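AxyAgu115A (PDB 6NPS) probably cleaves alpha-linked glucuronic acid side groups from hemicellulose such as arabinoglucuronoxylan, as a family GH115 alpha-glucuronidase. Local coordinates at residues 165-171 / 468-472; 704-708 / 731-735; 794-798 / 850-854. The protein carries 3 engineered substitutions. One frame throughout, in Å; residues are numbered along the deposited sequence.

Interaction 1 (165-171 / 468-472); sequences EPSVKYR and AYDFD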
# COMPACT_ATOMS: atom_id res chain seq x y z
N GLU A 165 -5.26 53.77 -25.31
CA GLU A 165 -3.93 53.19 -25.17
C GLU A 165 -4.03 51.90 -24.34
O GLU A 165 -4.86 51.83 -23.42
CB GLU A 165 -2.97 54.17 -24.49
CG GLU A 165 -2.39 55.21 -25.44
CD GLU A 165 -1.46 56.23 -24.78
OE1 GLU A 165 -1.68 56.61 -23.61
OE2 GLU A 165 -0.48 56.64 -25.43
N PRO A 166 -3.27 50.87 -24.67
CA PRO A 166 -3.35 49.63 -23.88
C PRO A 166 -3.02 49.86 -22.41
O PRO A 166 -2.10 50.61 -22.07
CB PRO A 166 -2.30 48.73 -24.56
CG PRO A 166 -2.27 49.23 -26.02
CD PRO A 166 -2.46 50.72 -25.90
N SER A 167 -3.74 49.16 -21.52
CA SER A 167 -3.53 49.37 -20.09
C SER A 167 -2.14 48.91 -19.67
O SER A 167 -1.53 49.50 -18.76
CB SER A 167 -4.59 48.62 -19.27
OG SER A 167 -5.90 48.86 -19.74
N VAL A 168 -1.59 47.89 -20.33
CA VAL A 168 -0.25 47.41 -20.00
C VAL A 168 0.67 47.66 -21.21
O VAL A 168 0.33 47.32 -22.35
CB VAL A 168 -0.24 45.91 -19.58
CG1 VAL A 168 1.23 45.42 -19.36
CG2 VAL A 168 -1.14 45.67 -18.32
N LYS A 169 1.84 48.24 -20.96
CA LYS A 169 2.66 48.74 -22.07
C LYS A 169 3.21 47.61 -22.96
O LYS A 169 3.19 47.73 -24.21
CB LYS A 169 3.80 49.58 -21.55
CG LYS A 169 4.50 50.34 -22.71
CD LYS A 169 5.58 51.30 -22.18
CE LYS A 169 6.15 52.16 -23.32
NZ LYS A 169 7.30 53.02 -22.86
N TYR A 170 3.73 46.53 -22.36
CA TYR A 170 4.25 45.38 -23.10
C TYR A 170 3.49 44.12 -22.71
O TYR A 170 3.39 43.81 -21.52
CB TYR A 170 5.73 45.19 -22.81
CG TYR A 170 6.56 46.43 -23.13
CD1 TYR A 170 6.71 46.86 -24.46
CD2 TYR A 170 7.16 47.19 -22.12
CE1 TYR A 170 7.48 47.95 -24.76
CE2 TYR A 170 7.95 48.31 -22.43
CZ TYR A 170 8.09 48.68 -23.76
OH TYR A 170 8.83 49.78 -24.13
N ARG A 171 2.99 43.38 -23.70
CA ARG A 171 1.96 42.35 -23.46
C ARG A 171 2.26 41.17 -24.38
O ARG A 171 2.29 41.35 -25.60
CB ARG A 171 0.52 42.85 -23.76
CG ARG A 171 0.08 44.19 -23.14
CD ARG A 171 -1.24 44.73 -23.78
NE ARG A 171 -1.15 44.87 -25.24
CZ ARG A 171 -0.45 45.83 -25.86
NH1 ARG A 171 0.18 46.77 -25.15
NH2 ARG A 171 -0.44 45.86 -27.20
N ALA A 468 -4.73 42.48 -20.30
CA ALA A 468 -3.60 43.41 -20.42
C ALA A 468 -3.96 44.60 -21.31
O ALA A 468 -3.54 45.74 -21.05
CB ALA A 468 -2.35 42.71 -21.00
N TYR A 469 -4.72 44.34 -22.37
CA TYR A 469 -5.01 45.40 -23.33
C TYR A 469 -6.04 46.39 -22.79
O TYR A 469 -5.87 47.60 -22.95
CB TYR A 469 -5.48 44.78 -24.64
CG TYR A 469 -5.90 45.77 -25.71
CD1 TYR A 469 -4.94 46.47 -26.46
CD2 TYR A 469 -7.25 46.02 -25.97
CE1 TYR A 469 -5.33 47.40 -27.44
CE2 TYR A 469 -7.64 46.94 -26.96
CZ TYR A 469 -6.67 47.62 -27.68
OH TYR A 469 -7.07 48.50 -28.64
N ASP A 470 -7.11 45.91 -22.14
CA ASP A 470 -8.23 46.77 -21.68
C ASP A 470 -8.58 46.39 -20.25
O ASP A 470 -9.51 45.63 -19.97
CB ASP A 470 -9.45 46.66 -22.61
CG ASP A 470 -10.50 47.76 -22.36
OD1 ASP A 470 -10.46 48.45 -21.31
OD2 ASP A 470 -11.39 47.92 -23.22
N PHE A 471 -7.79 46.92 -19.31
CA PHE A 471 -7.99 46.53 -17.92
C PHE A 471 -9.28 47.13 -17.37
O PHE A 471 -9.89 46.56 -16.46
CB PHE A 471 -6.77 46.97 -17.11
CG PHE A 471 -6.71 46.36 -15.76
CD1 PHE A 471 -6.18 45.08 -15.60
CD2 PHE A 471 -7.21 47.04 -14.66
CE1 PHE A 471 -6.14 44.49 -14.35
CE2 PHE A 471 -7.17 46.47 -13.39
CZ PHE A 471 -6.65 45.20 -13.23
N ASP A 472 -9.72 48.26 -17.90
CA ASP A 472 -10.96 48.84 -17.40
C ASP A 472 -12.17 47.98 -17.74
O ASP A 472 -13.11 47.90 -16.94
CB ASP A 472 -11.12 50.26 -17.92
CG ASP A 472 -10.01 51.18 -17.43
OD1 ASP A 472 -9.49 50.94 -16.31
OD2 ASP A 472 -9.63 52.12 -18.16
O HOH W 1 -6.91 50.47 -22.40
O HOH W 2 -8.59 50.16 -20.51

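Interaction 2 (704-708 / 731-735); sequences ISSVS and VLDGK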
# COMPACT_ATOMS: atom_id res chain seq x y z
N ILE A 704 -24.89 -3.43 -0.37
CA ILE A 704 -24.58 -4.83 -0.10
C ILE A 704 -23.84 -5.39 -1.32
O ILE A 704 -24.33 -5.25 -2.44
CB ILE A 704 -25.86 -5.65 0.19
CG1 ILE A 704 -26.70 -4.99 1.29
CG2 ILE A 704 -25.53 -7.11 0.57
CD1 ILE A 704 -28.12 -5.52 1.33
N SER A 705 -22.66 -6.02 -1.09
CA SER A 705 -21.75 -6.40 -2.15
C SER A 705 -21.28 -7.83 -1.99
O SER A 705 -20.96 -8.28 -0.88
CB SER A 705 -20.49 -5.52 -2.18
OG SER A 705 -20.86 -4.17 -2.32
N SER A 706 -21.14 -8.50 -3.14
CA SER A 706 -20.60 -9.86 -3.22
C SER A 706 -19.08 -9.89 -3.02
O SER A 706 -18.34 -9.09 -3.61
CB SER A 706 -20.90 -10.47 -4.59
OG SER A 706 -22.28 -10.59 -4.82
N VAL A 707 -18.63 -10.89 -2.27
CA VAL A 707 -17.22 -11.25 -2.21
C VAL A 707 -16.97 -12.62 -2.78
O VAL A 707 -15.81 -12.99 -2.94
CB VAL A 707 -16.66 -11.19 -0.77
CG1 VAL A 707 -16.77 -9.77 -0.23
CG2 VAL A 707 -17.40 -12.16 0.11
N SER A 708 -18.01 -13.39 -3.05
CA SER A 708 -17.89 -14.72 -3.64
C SER A 708 -18.68 -14.79 -4.94
O SER A 708 -19.45 -13.87 -5.28
CB SER A 708 -18.42 -15.78 -2.67
OG SER A 708 -19.84 -15.73 -2.78
N VAL A 731 -31.22 -11.30 -3.47
CA VAL A 731 -30.16 -12.28 -3.62
C VAL A 731 -29.13 -11.68 -4.56
O VAL A 731 -29.47 -10.97 -5.52
CB VAL A 731 -30.69 -13.64 -4.09
CG1 VAL A 731 -31.53 -13.49 -5.33
CG2 VAL A 731 -29.55 -14.63 -4.32
N LEU A 732 -27.86 -11.87 -4.24
CA LEU A 732 -26.76 -11.52 -5.12
C LEU A 732 -26.05 -12.80 -5.50
O LEU A 732 -26.11 -13.80 -4.78
CB LEU A 732 -25.83 -10.53 -4.44
CG LEU A 732 -26.42 -9.18 -3.99
CD1 LEU A 732 -25.44 -8.50 -3.07
CD2 LEU A 732 -26.67 -8.28 -5.18
N ASP A 733 -25.37 -12.80 -6.65
CA ASP A 733 -24.75 -14.04 -7.10
C ASP A 733 -23.27 -13.93 -7.43
O ASP A 733 -22.67 -14.96 -7.77
CB ASP A 733 -25.48 -14.60 -8.32
CG ASP A 733 -25.68 -13.56 -9.38
OD1 ASP A 733 -24.67 -12.98 -9.83
OD2 ASP A 733 -26.84 -13.30 -9.75
N GLY A 734 -22.67 -12.76 -7.38
CA GLY A 734 -21.27 -12.72 -7.74
C GLY A 734 -20.97 -12.85 -9.23
O GLY A 734 -19.82 -12.65 -9.63
N LYS A 735 -21.97 -13.14 -10.06
CA LYS A 735 -21.76 -13.20 -11.51
C LYS A 735 -22.57 -12.14 -12.24
O LYS A 735 -21.97 -11.22 -12.80
CB LYS A 735 -22.02 -14.61 -12.03
CG LYS A 735 -21.12 -15.64 -11.33
CD LYS A 735 -20.91 -16.89 -12.19
CE LYS A 735 -19.47 -17.42 -12.12
NZ LYS A 735 -18.48 -16.67 -12.96

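Interaction 3 (794-798 / 850-854); sequences ISIEA and YHFVT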
# COMPACT_ATOMS: atom_id res chain seq x y z
N ILE A 794 -18.62 21.13 12.08
CA ILE A 794 -19.31 22.08 11.22
C ILE A 794 -18.39 22.40 10.06
O ILE A 794 -17.18 22.57 10.26
CB ILE A 794 -19.68 23.37 11.97
CG1 ILE A 794 -20.67 23.09 13.12
CG2 ILE A 794 -20.23 24.44 10.99
CD1 ILE A 794 -20.86 24.33 13.99
N SER A 795 -18.95 22.48 8.86
CA SER A 795 -18.19 22.79 7.65
C SER A 795 -19.00 23.83 6.90
O SER A 795 -20.19 23.61 6.60
CB SER A 795 -17.95 21.54 6.81
OG SER A 795 -17.45 21.88 5.53
N ILE A 796 -18.36 24.96 6.59
CA ILE A 796 -18.99 26.19 6.13
C ILE A 796 -18.31 26.60 4.83
O ILE A 796 -17.10 26.82 4.83
CB ILE A 796 -18.85 27.32 7.16
CG1 ILE A 796 -19.53 26.96 8.48
CG2 ILE A 796 -19.39 28.63 6.59
CD1 ILE A 796 -19.17 27.89 9.61
N GLU A 797 -19.07 26.72 3.74
CA GLU A 797 -18.48 27.41 2.60
C GLU A 797 -18.41 28.90 2.95
O GLU A 797 -19.34 29.46 3.54
CB GLU A 797 -19.25 27.17 1.31
CG GLU A 797 -19.58 25.70 1.06
CD GLU A 797 -18.55 24.92 0.23
OE1 GLU A 797 -17.35 25.28 0.17
OE2 GLU A 797 -18.96 23.90 -0.36
N ALA A 798 -17.26 29.51 2.64
CA ALA A 798 -16.96 30.84 3.16
C ALA A 798 -17.98 31.87 2.70
O ALA A 798 -18.19 32.88 3.38
CB ALA A 798 -15.52 31.23 2.72
N TYR A 850 -19.87 34.73 10.86
CA TYR A 850 -20.53 33.44 10.77
C TYR A 850 -21.20 33.13 12.10
O TYR A 850 -20.67 33.47 13.16
CB TYR A 850 -19.51 32.34 10.43
CG TYR A 850 -18.78 32.61 9.15
CD1 TYR A 850 -19.22 32.08 7.96
CD2 TYR A 850 -17.64 33.42 9.12
CE1 TYR A 850 -18.57 32.32 6.79
CE2 TYR A 850 -16.99 33.66 7.95
CZ TYR A 850 -17.46 33.12 6.79
OH TYR A 850 -16.83 33.37 5.60
N HIS A 851 -22.38 32.51 12.04
CA HIS A 851 -23.11 32.13 13.25
C HIS A 851 -23.13 30.61 13.32
O HIS A 851 -23.38 29.96 12.30
CB HIS A 851 -24.55 32.68 13.24
CG HIS A 851 -24.62 34.17 13.41
ND1 HIS A 851 -25.79 34.89 13.27
CD2 HIS A 851 -23.66 35.08 13.71
CE1 HIS A 851 -25.55 36.17 13.48
NE2 HIS A 851 -24.26 36.31 13.74
N PHE A 852 -22.84 30.05 14.49
CA PHE A 852 -22.84 28.59 14.59
C PHE A 852 -23.16 28.17 16.02
O PHE A 852 -22.92 28.91 16.98
CB PHE A 852 -21.49 27.99 14.13
CG PHE A 852 -20.31 28.32 15.01
CD1 PHE A 852 -19.87 27.42 15.97
CD2 PHE A 852 -19.64 29.53 14.87
CE1 PHE A 852 -18.77 27.73 16.79
CE2 PHE A 852 -18.56 29.85 15.67
CZ PHE A 852 -18.12 28.95 16.64
N VAL A 853 -23.72 26.96 16.14
CA VAL A 853 -24.29 26.45 17.40
C VAL A 853 -23.52 25.19 17.80
O VAL A 853 -23.50 24.20 17.05
CB VAL A 853 -25.79 26.12 17.27
CG1 VAL A 853 -26.33 25.38 18.53
CG2 VAL A 853 -26.61 27.41 17.01
N THR A 854 -22.89 25.22 18.96
CA THR A 854 -22.17 24.05 19.42
C THR A 854 -23.07 23.24 20.35
O THR A 854 -24.02 23.75 20.94
CB THR A 854 -20.91 24.46 20.18
OG1 THR A 854 -21.29 25.19 21.35
CG2 THR A 854 -20.03 25.32 19.30

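Interaction 1 (165-171 / 468-472)
Ser167 and Val168, on the approach to the first strand (170-174) of the (beta/alpha)8 barrel, are pinned to the end of helix 458-469, which follows the eighth barrel strand, 446-450. The backbone bonds are two: Ser167 N donates to Tyr469 O and Val168 N to Ala468 O, each at 3.0 Å. The serine side chain works the other way. Its OG, anti to the carbonyl carbon (chi1 -48°), accepts from Phe471 N at 2.7 Å in a nearly straight bond, N-H...O angle 170°, just where the chain turns from one helix into helix 471-474.

Apolar contacts accompany these bonds. Val168 CB meets Ala468 CB at 4.1 Å, and Pro166 CG rests obliquely on Tyr469 CE1 at 3.8 Å. The methyl of Ala468 also sits against CG and CD of Arg171.

The guanidinium end of Arg171 is held by charge and carbonyls. NH1 donates to Val168 O at 2.9 Å in the guanidinium plane, tying the approach to the strand, while NH2 reaches Lys209 O and makes a salt bridge with Glu95. Pro166 CG lies over a face of this group, and the edge of the Tyr469 ring turns toward NE. A leucine in place of Arg171 would probably cost Glu95 this salt bridge and leave Val168 O and Lys209 O without these donors.

Asp470 N-caps helix 471-474 through Lys473 N, and a water 2.7 Å from Asp470 OD1 also lies 3.1 Å from Ser167 OG, joining the two.

Interaction 2 (704-708 / 731-735)
At one end of a beta-sandwich domain, where edge strand 729-732 of one sheet faces inner strand 700-706 of the other, Leu732 packs against Ile704 and the turn that follows closes over Ser706 and Ser708. The two segments bury 206 Å² between them.

The apolar part is a single overlap. CD1 of Leu732 reaches CG2 of Ile704 at 3.9 Å, the two side chains crossing at a slant, and the same methyl lies 3.5 Å from Ile704 O. Ile704 can offer CG2 because this branch stands anti to the backbone N, with CG1 beside that nitrogen (chi1 -53°). Tyr714 and Leu666 touch both side chains, so the pair belongs to the filling between the sheets.

Farther along, Ser706 OG stands 3.6 Å from Leu732 CB and makes a weak hydrogen bond to Leu738 O. Gly734 is the residue closest to Ser706 by CA, at 5.4 Å between the Gly734 CA and Ser706 CA atoms. Gly734 has a left-handed backbone (phi 74°), where a beta carbon would press on the preceding carbonyl O and fall 2.0 Å from Ser708 O; both call for glycine. Asp733 OD1 braces the turn, accepting from Lys735 N at 2.7 Å (an Asx turn) on the lone pair turned away from the other oxygen, and also from Lys737 N.

Ser708 O has no hydrogen-bonding partner in the model. Gly734 CA approaches it at 3.3 Å with an angle at H of 141°, so this CA-H...O contact is probably a weak, partial compensation for the missing donor.

Interaction 3 (794-798 / 850-854)
Tyr850 reaches across the interior of the C-terminal beta-sandwich, of the galactose-binding-like type by family, and donates its hydroxyl proton to Ala798 O. The OH to Ala798 O distance is 2.6 Å, and the donor lies in the carbonyl plane on a lone pair, the C=O...O angle being 122°. This bond joins segments 794-798 and 850-854; the strands 794-797 and 850-854 run antiparallel at 167°, with their axes 9.6 Å apart. Such a gap is too wide for backbone pairing, so side chains bridge it.

Ile796 packs on Tyr850 next to that bond. CG2 of Ile796, standing anti to its own backbone nitrogen, approaches Tyr850 CD1 at 3.7 Å, coming at the ring obliquely. Ala798 O lies near the plane of the ring, 3.5 Å from Tyr850 CE1, and thus at its edge.

Ile794 makes the second pairing. Its CD1 touches Phe852 CB at 3.7 Å, and the two side chains cross at about a right angle. Phe852 CG sits between its backbone N and carbonyl carbon (chi1 67°), which brings the CB and CD1 side of the residue against the isoleucine tip.

A second shell sets these groups in place. Phe787 touches both isoleucines, Ile932 and Ile944 pack on Tyr850, and strand 940-948 holds strand 794-797 by backbone bonds from Ile944 and Ile946. The same strand bonds to the backbone of Ala798 through Glu942, and Ala798 CB comes to 3.8 Å from Tyr850 OH.

In the fold
The three contacts come in series along the chain and share no strand or helix. Interaction 1 lies in the GH115 barrel, where the helix after the eighth strand meets the approach to the first. Interaction 2 joins the two sheets of a later beta-sandwich, and interaction 3 spans facing strands of the C-terminal domain, consistent with a sandwich of the galactose-binding-like type. Interactions 1 and 2 lie on opposite sides of the chain's centre, their own centres 64 Å apart; interaction 3 is 42 Å from the first and 41 Å from the second, centre to centre. None touches another, the nearest atoms of any two being at least about 23 Å apart, so each appears local to its own region of this multidomain enzyme.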